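Local coordinates for outer surface protein (Bacillus cereus ATCC 14579, PDB 1X7F) that is of unknown function but is probably a 6-phospho-N-acetylmuramidase that cleaves glycosidic bonds of 6-phospho-N-acetylmuramic acid, at residues 80-83 with 84-88. Sequence-based numbering, arbitrary orientation.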
loop_
_atom_site.group_PDB
_atom_site.type_symbol
_atom_site.label_atom_id
_atom_site.label_comp_id
_atom_site.label_asym_id
_atom_site.label_seq_id
_atom_site.Cartn_x
_atom_site.Cartn_y
_atom_site.Cartn_z
ATOM N N ILE A 80 -20.615 -3.612 -13.704
ATOM C CA ILE A 80 -19.529 -4.591 -13.875
ATOM C C ILE A 80 -19.006 -4.633 -15.318
ATOM O O ILE A 80 -17.800 -4.808 -15.544
ATOM C CB ILE A 80 -19.952 -6.005 -13.380
ATOM C CG1 ILE A 80 -20.046 -6.030 -11.851
ATOM C CG2 ILE A 80 -18.963 -7.064 -13.848
ATOM C CD1 ILE A 80 -20.744 -7.254 -11.268
ATOM N N ASN A 81 -19.909 -4.453 -16.277
ATOM C CA ASN A 81 -19.536 -4.401 -17.691
ATOM C C ASN A 81 -18.690 -3.161 -17.987
ATOM O O ASN A 81 -17.715 -3.221 -18.740
ATOM C CB ASN A 81 -20.782 -4.410 -18.578
ATOM C CG ASN A 81 -20.694 -5.421 -19.700
ATOM O OD1 ASN A 81 -19.753 -5.416 -20.501
ATOM N ND2 ASN A 81 -21.698 -6.290 -19.779
ATOM N N HIS A 82 -19.079 -2.041 -17.388
ATOM C CA HIS A 82 -18.320 -0.812 -17.504
ATOM C C HIS A 82 -16.928 -1.020 -16.899
ATOM O O HIS A 82 -15.930 -0.595 -17.480
ATOM C CB HIS A 82 -19.064 0.329 -16.816
ATOM C CG HIS A 82 -18.477 1.677 -17.083
ATOM N ND1 HIS A 82 -17.711 2.352 -16.154
ATOM C CD2 HIS A 82 -18.538 2.474 -18.176
ATOM C CE1 HIS A 82 -17.329 3.508 -16.664
ATOM N NE2 HIS A 82 -17.821 3.608 -17.888
ATOM N N ALA A 83 -16.874 -1.711 -15.759
ATOM C CA ALA A 83 -15.618 -2.101 -15.120
ATOM C C ALA A 83 -14.734 -2.970 -16.015
ATOM O O ALA A 83 -13.532 -2.727 -16.118
ATOM C CB ALA A 83 -15.890 -2.805 -13.816
ATOM N N LYS A 84 -15.327 -3.978 -16.649
ATOM C CA LYS A 84 -14.589 -4.885 -17.535
ATOM C C LYS A 84 -14.112 -4.213 -18.839
ATOM O O LYS A 84 -13.098 -4.617 -19.404
ATOM C CB LYS A 84 -15.396 -6.167 -17.819
ATOM C CG LYS A 84 -16.427 -6.061 -18.928
ATOM C CD LYS A 84 -17.293 -7.327 -19.049
ATOM C CE LYS A 84 -16.790 -8.284 -20.132
ATOM N NZ LYS A 84 -17.103 -7.786 -21.496
ATOM N N ASP A 85 -14.846 -3.198 -19.300
ATOM C CA ASP A 85 -14.440 -2.391 -20.455
ATOM C C ASP A 85 -13.229 -1.523 -20.102
ATOM O O ASP A 85 -12.454 -1.131 -20.983
ATOM C CB ASP A 85 -15.580 -1.487 -20.928
ATOM C CG ASP A 85 -16.728 -2.257 -21.547
ATOM O OD1 ASP A 85 -16.496 -3.309 -22.188
ATOM O OD2 ASP A 85 -17.912 -1.872 -21.446
ATOM N N ASN A 86 -13.086 -1.221 -18.812
ATOM C CA ASN A 86 -11.956 -0.452 -18.307
ATOM C C ASN A 86 -10.907 -1.338 -17.642
ATOM O O ASN A 86 -10.177 -0.891 -16.754
ATOM C CB ASN A 86 -12.438 0.663 -17.371
ATOM C CG ASN A 86 -13.010 1.850 -18.133
ATOM O OD1 ASN A 86 -12.266 2.684 -18.667
ATOM N ND2 ASN A 86 -14.334 1.930 -18.195
ATOM N N ASN A 87 -10.853 -2.593 -18.089
ATOM C CA ASN A 87 -9.849 -3.580 -17.666
ATOM C C ASN A 87 -9.660 -3.715 -16.143
ATOM O O ASN A 87 -8.536 -3.805 -15.632
ATOM C CB ASN A 87 -8.520 -3.338 -18.406
ATOM C CG ASN A 87 -8.708 -3.193 -19.919
ATOM O OD1 ASN A 87 -8.508 -2.113 -20.478
ATOM N ND2 ASN A 87 -9.118 -4.274 -20.579
ATOM N N MET A 88 -10.778 -3.741 -15.425
ATOM C CA MET A 88 -10.751 -3.820 -13.966
ATOM C C MET A 88 -11.233 -5.172 -13.472
ATOM O O MET A 88 -12.298 -5.645 -13.863
ATOM C CB MET A 88 -11.585 -2.702 -13.338
ATOM C CG MET A 88 -11.187 -1.316 -13.779
ATOM S SD MET A 88 -11.181 -0.200 -12.389
ATOM C CE MET A 88 -11.277 1.348 -13.252
#
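Ala-83 and Met-88 close off the C-terminal end of helix 74-85, where the chain passes into strand 89-94 of the parallel sheet of the alternating beta/alpha domain. Met-88 N reaches back to Ala-83 O at 3.0 Å, and a weak bond from Asn-87 N to Lys-84 O completes a Schellman motif with Asn-87, of positive phi, as its C-prime residue. The side chains of Ala-83 and Met-88 both rest on Ile-58 of strand 55-62.

Lys-84 and Asn-81 lie side by side, pointing the same way. A chi1 of 83° sets Lys-84 CG between its own backbone N and carbonyl carbon, 3.1 Å from Asn-81 O; bends at chi3 and chi4 then carry the chain on past the Asn-81 amide, CD 3.4 Å from Asn-81 OD1.

On another side of the helix end, Asn-86 ND2 gives a fairly straight bond (159°) to His-82 O at 3.1 Å, the same oxygen that the Asn-86 backbone N reaches only weakly. That ND2 also sits over one face of the His-82 ring, toward the rim.

Two of the last carbonyls thus find donors beyond the regular helix: His-82 O is capped by a side-chain amide, Ala-83 O by the backbone of the turn.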